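Local structure of beta-lactamase II (Erythrobacter litoralis, 6V72) at residues 22-35 / 73-85. The protein probably hydrolyses beta-lactams to substituted beta-amino acids as a zinc-dependent class B metallo-beta-lactamase. Residues are numbered along the deposited sequence; the frame is centred on the assembly and turned at random.
With CA (calcium ion), chain C; FMT (formic acid), chain H.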
loop_
_atom_site.group_PDB
_atom_site.type_symbol
_atom_site.label_atom_id
_atom_site.label_comp_id
_atom_site.label_asym_id
_atom_site.label_seq_id
_atom_site.Cartn_x
_atom_site.Cartn_y
_atom_site.Cartn_z
ATOM N N PHE A 22 -10.821 12.322 26.083
ATOM C CA PHE A 22 -10.317 11.885 27.383
ATOM C C PHE A 22 -8.836 11.601 27.195
ATOM O O PHE A 22 -8.482 10.620 26.541
ATOM C CB PHE A 22 -11.059 10.643 27.878
ATOM C CG PHE A 22 -10.677 10.205 29.263
ATOM C CD1 PHE A 22 -11.049 10.948 30.363
ATOM C CD2 PHE A 22 -9.970 9.037 29.465
ATOM C CE1 PHE A 22 -10.710 10.534 31.649
ATOM C CE2 PHE A 22 -9.630 8.620 30.741
ATOM C CZ PHE A 22 -10.005 9.371 31.840
ATOM N N GLY A 23 -7.978 12.454 27.747
ATOM C CA GLY A 23 -6.561 12.371 27.418
ATOM C C GLY A 23 -6.348 12.463 25.912
ATOM O O GLY A 23 -6.857 13.373 25.241
ATOM N N GLU A 24 -5.602 11.503 25.370
ATOM C CA GLU A 24 -5.346 11.422 23.934
ATOM C C GLU A 24 -6.423 10.654 23.174
ATOM O O GLU A 24 -6.273 10.439 21.965
ATOM C CB GLU A 24 -3.993 10.751 23.667
ATOM C CG GLU A 24 -2.772 11.462 24.229
ATOM C CD GLU A 24 -1.568 10.524 24.315
ATOM O OE1 GLU A 24 -1.059 10.302 25.436
ATOM O OE2 GLU A 24 -1.141 9.986 23.266
ATOM N N VAL A 25 -7.474 10.192 23.844
ATOM C CA VAL A 25 -8.471 9.335 23.204
ATOM C C VAL A 25 -9.680 10.166 22.821
ATOM O O VAL A 25 -10.158 10.997 23.604
ATOM C CB VAL A 25 -8.897 8.176 24.121
ATOM C CG1 VAL A 25 -9.828 7.201 23.356
ATOM C CG2 VAL A 25 -7.682 7.472 24.674
ATOM N N SER A 26 -10.178 9.943 21.615
ATOM C CA SER A 26 -11.434 10.532 21.166
ATOM C C SER A 26 -12.513 9.455 21.210
ATOM O O SER A 26 -12.358 8.398 20.591
ATOM C CB SER A 26 -11.287 11.073 19.744
ATOM O OG SER A 26 -10.399 12.178 19.712
ATOM N N PHE A 27 -13.602 9.714 21.918
ATOM C CA PHE A 27 -14.698 8.756 22.014
ATOM C C PHE A 27 -15.908 9.258 21.242
ATOM O O PHE A 27 -16.274 10.435 21.339
ATOM C CB PHE A 27 -15.102 8.510 23.469
ATOM C CG PHE A 27 -14.125 7.676 24.239
ATOM C CD1 PHE A 27 -14.077 6.292 24.071
ATOM C CD2 PHE A 27 -13.263 8.273 25.150
ATOM C CE1 PHE A 27 -13.172 5.524 24.792
ATOM C CE2 PHE A 27 -12.368 7.516 25.872
ATOM C CZ PHE A 27 -12.327 6.136 25.702
ATOM N N SER A 28 -16.557 8.365 20.506
ATOM C CA SER A 28 -17.822 8.721 19.878
ATOM C C SER A 28 -18.785 7.558 20.022
ATOM O O SER A 28 -18.378 6.399 20.071
ATOM C CB SER A 28 -17.665 9.110 18.408
ATOM O OG SER A 28 -16.914 8.158 17.696
ATOM N N GLN A 29 -20.066 7.875 20.115
ATOM C CA GLN A 29 -21.077 6.863 20.354
ATOM C C GLN A 29 -21.658 6.398 19.023
ATOM O O GLN A 29 -22.167 7.215 18.241
ATOM C CB GLN A 29 -22.165 7.418 21.274
ATOM C CG GLN A 29 -22.927 6.351 21.989
ATOM C CD GLN A 29 -24.019 6.919 22.855
ATOM O OE1 GLN A 29 -23.996 6.767 24.071
ATOM N NE2 GLN A 29 -24.981 7.583 22.237
ATOM N N LEU A 30 -21.579 5.086 18.765
ATOM C CA LEU A 30 -22.174 4.501 17.569
ATOM C C LEU A 30 -23.615 4.083 17.790
ATOM O O LEU A 30 -24.403 4.022 16.833
ATOM C CB LEU A 30 -21.377 3.277 17.126
ATOM C CG LEU A 30 -19.917 3.556 16.770
ATOM C CD1 LEU A 30 -19.269 2.294 16.169
ATOM C CD2 LEU A 30 -19.809 4.757 15.833
ATOM N N ALA A 31 -23.960 3.777 19.030
ATOM C CA ALA A 31 -25.298 3.355 19.427
ATOM C C ALA A 31 -25.302 3.418 20.943
ATOM O O ALA A 31 -24.252 3.553 21.567
ATOM C CB ALA A 31 -25.627 1.942 18.932
ATOM N N GLU A 32 -26.482 3.312 21.535
ATOM C CA GLU A 32 -26.537 3.241 22.987
ATOM C C GLU A 32 -25.664 2.101 23.503
ATOM O O GLU A 32 -25.827 0.945 23.096
ATOM C CB GLU A 32 -27.977 3.055 23.455
ATOM C CG GLU A 32 -28.088 3.009 24.956
ATOM C CD GLU A 32 -29.515 2.833 25.419
ATOM O OE1 GLU A 32 -30.444 3.200 24.662
ATOM O OE2 GLU A 32 -29.705 2.324 26.543
ATOM N N GLY A 33 -24.702 2.441 24.362
ATOM C CA GLY A 33 -23.788 1.460 24.917
ATOM C C GLY A 33 -22.675 1.003 24.001
ATOM O O GLY A 33 -21.956 0.056 24.348
ATOM N N VAL A 34 -22.500 1.630 22.846
ATOM C CA VAL A 34 -21.431 1.256 21.920
ATOM C C VAL A 34 -20.583 2.487 21.657
ATOM O O VAL A 34 -21.011 3.415 20.957
ATOM C CB VAL A 34 -21.963 0.677 20.604
ATOM C CG1 VAL A 34 -20.789 0.248 19.717
ATOM C CG2 VAL A 34 -22.899 -0.489 20.868
ATOM N N TRP A 35 -19.376 2.483 22.194
ATOM C CA TRP A 35 -18.426 3.563 22.009
ATOM C C TRP A 35 -17.382 3.158 20.983
ATOM O O TRP A 35 -16.909 2.014 20.973
ATOM C CB TRP A 35 -17.739 3.915 23.321
ATOM C CG TRP A 35 -18.685 4.550 24.279
ATOM C CD1 TRP A 35 -19.374 3.929 25.278
ATOM C CD2 TRP A 35 -19.095 5.921 24.291
ATOM N NE1 TRP A 35 -20.164 4.835 25.929
ATOM C CE2 TRP A 35 -20.013 6.067 25.347
ATOM C CE3 TRP A 35 -18.750 7.044 23.533
ATOM C CZ2 TRP A 35 -20.603 7.297 25.664
ATOM C CZ3 TRP A 35 -19.347 8.269 23.843
ATOM C CH2 TRP A 35 -20.264 8.378 24.897
ATOM N N GLN A 73 -2.160 5.218 25.703
ATOM C CA GLN A 73 -3.516 5.464 25.243
ATOM C C GLN A 73 -4.444 4.343 25.682
ATOM O O GLN A 73 -5.612 4.585 26.017
ATOM C CB GLN A 73 -3.543 5.602 23.721
ATOM C CG GLN A 73 -2.910 6.873 23.179
ATOM C CD GLN A 73 -2.531 6.723 21.714
ATOM O OE1 GLN A 73 -2.599 5.629 21.150
ATOM N NE2 GLN A 73 -2.146 7.829 21.085
ATOM N N THR A 74 -3.959 3.104 25.629
ATOM C CA THR A 74 -4.803 1.988 26.025
ATOM C C THR A 74 -5.159 2.096 27.502
ATOM O O THR A 74 -6.302 1.837 27.899
ATOM C CB THR A 74 -4.095 0.671 25.700
ATOM O OG1 THR A 74 -3.860 0.627 24.282
ATOM C CG2 THR A 74 -4.955 -0.521 26.067
ATOM N N GLU A 75 -4.205 2.543 28.320
ATOM C CA GLU A 75 -4.494 2.789 29.732
ATOM C C GLU A 75 -5.604 3.827 29.887
ATOM O O GLU A 75 -6.450 3.722 30.792
ATOM C CB GLU A 75 -3.213 3.256 30.454
ATOM C CG GLU A 75 -2.172 2.169 30.614
ATOM C CD GLU A 75 -0.768 2.702 30.916
ATOM O OE1 GLU A 75 -0.601 3.918 31.125
ATOM O OE2 GLU A 75 0.180 1.903 30.909
ATOM N N GLN A 76 -5.631 4.833 29.008
ATOM C CA GLN A 76 -6.680 5.843 29.110
ATOM C C GLN A 76 -8.046 5.269 28.767
ATOM O O GLN A 76 -9.042 5.642 29.390
ATOM C CB GLN A 76 -6.347 7.048 28.232
ATOM C CG GLN A 76 -5.167 7.815 28.810
ATOM C CD GLN A 76 -4.752 9.024 28.005
ATOM O OE1 GLN A 76 -5.006 9.111 26.808
ATOM N NE2 GLN A 76 -4.089 9.977 28.677
ATOM N N ILE A 77 -8.123 4.353 27.787
ATOM C CA ILE A 77 -9.406 3.713 27.496
ATOM C C ILE A 77 -9.891 2.934 28.707
ATOM O O ILE A 77 -11.064 3.010 29.091
ATOM C CB ILE A 77 -9.296 2.801 26.260
ATOM C CG1 ILE A 77 -8.901 3.595 25.027
ATOM C CG2 ILE A 77 -10.626 2.111 25.992
ATOM C CD1 ILE A 77 -8.484 2.697 23.849
ATOM N N VAL A 78 -8.986 2.172 29.332
ATOM C CA VAL A 78 -9.346 1.385 30.505
ATOM C C VAL A 78 -9.820 2.301 31.627
ATOM O O VAL A 78 -10.791 1.999 32.334
ATOM C CB VAL A 78 -8.146 0.508 30.922
ATOM C CG1 VAL A 78 -8.411 -0.188 32.257
ATOM C CG2 VAL A 78 -7.861 -0.542 29.824
ATOM N N ALA A 79 -9.146 3.440 31.799
ATOM C CA ALA A 79 -9.536 4.376 32.853
ATOM C C ALA A 79 -10.877 5.030 32.553
ATOM O O ALA A 79 -11.658 5.287 33.466
ATOM C CB ALA A 79 -8.453 5.439 33.043
ATOM N N TRP A 80 -11.160 5.322 31.286
ATOM C CA TRP A 80 -12.455 5.899 30.956
ATOM C C TRP A 80 -13.583 4.934 31.304
ATOM O O TRP A 80 -14.613 5.339 31.857
ATOM C CB TRP A 80 -12.489 6.270 29.475
ATOM C CG TRP A 80 -13.558 7.266 29.110
ATOM C CD1 TRP A 80 -13.622 8.584 29.469
ATOM C CD2 TRP A 80 -14.710 7.015 28.301
ATOM N NE1 TRP A 80 -14.745 9.164 28.930
ATOM C CE2 TRP A 80 -15.429 8.226 28.207
ATOM C CE3 TRP A 80 -15.198 5.883 27.637
ATOM C CZ2 TRP A 80 -16.613 8.338 27.481
ATOM C CZ3 TRP A 80 -16.371 5.995 26.914
ATOM C CH2 TRP A 80 -17.064 7.212 26.838
ATOM N N ALA A 81 -13.394 3.641 31.021
ATOM C CA ALA A 81 -14.424 2.669 31.358
ATOM C C ALA A 81 -14.608 2.565 32.862
ATOM O O ALA A 81 -15.739 2.515 33.349
ATOM C CB ALA A 81 -14.066 1.297 30.777
ATOM N N SER A 82 -13.507 2.532 33.611
ATOM C CA SER A 82 -13.599 2.346 35.053
ATOM C C SER A 82 -14.039 3.624 35.752
ATOM O O SER A 82 -14.954 3.605 36.589
ATOM C CB SER A 82 -12.251 1.886 35.600
ATOM O OG SER A 82 -12.319 1.676 36.996
HETATM N N MSE A 83 -13.402 4.739 35.429
HETATM C CA MSE A 83 -13.652 5.977 36.160
HETATM C C MSE A 83 -14.888 6.708 35.714
HETATM O O MSE A 83 -15.652 7.215 36.545
HETATM C CB MSE A 83 -12.480 6.942 36.055
HETATM C CG MSE A 83 -12.656 8.077 37.040
HETATM SE SE MSE A 83 -11.344 9.484 36.907
HETATM C CE MSE A 83 -11.301 9.843 35.033
ATOM N N VAL A 84 -15.080 6.807 34.404
ATOM C CA VAL A 84 -16.157 7.631 33.879
ATOM C C VAL A 84 -17.420 6.792 33.731
ATOM O O VAL A 84 -18.442 7.084 34.359
ATOM C CB VAL A 84 -15.750 8.293 32.552
ATOM C CG1 VAL A 84 -16.905 9.077 31.984
ATOM C CG2 VAL A 84 -14.548 9.204 32.773
ATOM N N LEU A 85 -17.363 5.731 32.925
ATOM C CA LEU A 85 -18.550 4.902 32.738
ATOM C C LEU A 85 -18.918 4.111 33.980
ATOM O O LEU A 85 -20.073 3.697 34.109
ATOM C CB LEU A 85 -18.337 3.906 31.593
ATOM C CG LEU A 85 -17.980 4.480 30.234
ATOM C CD1 LEU A 85 -18.004 3.338 29.237
ATOM C CD2 LEU A 85 -18.963 5.586 29.854
HETATM CA CA CA C . -0.431 6.126 31.963
HETATM C C FMT H . -11.858 4.954 38.976
HETATM O O1 FMT H . -11.307 6.040 39.140
HETATM O O2 FMT H . -11.400 4.048 38.282
HETATM O O HOH W 1 -2.186 6.619 30.424
HETATM O O HOH W 2 -1.789 5.306 33.662
#
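W80 of helix 73-84 reaches across to F22, F27 and W35 where the helix lies over strand 25-29, the two axes 9.5 Å apart at their closest and crossing at -43°. A chi1 of -161° swings CG of W80 away from its own N and lays the indole flat against F27, with its edge turned to W35. Its six-membered ring stacks face to face on F27, planes 13° apart and centroids 3.7 Å apart; V25 CG1 lies on the opposite face of F27, and L85 CD2 on the opposite face of W80. The far edge of the indole then points into W35: W80 CH2 sits over the centre of that ring, 3.5 Å from W35 CE2, in a T-shaped pair. F22 meets the five-membered ring at a slant, its CG 3.4 Å from W80 CD1, while its rim touches the A79 methyl and the methyl of selenomethionine M83. These contacts belong to one conformer of W80, which also adopts a second. Nearer the start of the helix, V25 adds aliphatic packing on I77.

Two polar bonds fasten the type II' turn from F22 to V25. Q76, extended beyond CG, carries OE1 to the backbone N of E24 at 2.9 Å. Q73 NE2 donates to E24 OE2 at 3.2 Å, approaching from above the carboxylate plane, and also makes a weak bond to Y40 O. On another side of the helix, E75 OE1 binds a calcium ion together with E72 and two waters.

The aromatic cluster packs a helix against the N-terminal hairpin strands of the large mixed sheet, with L55 of strand 49-58 also touching W80, a helix-on-sheet layer of the alpha-beta/beta-alpha metallo-beta-lactamase fold.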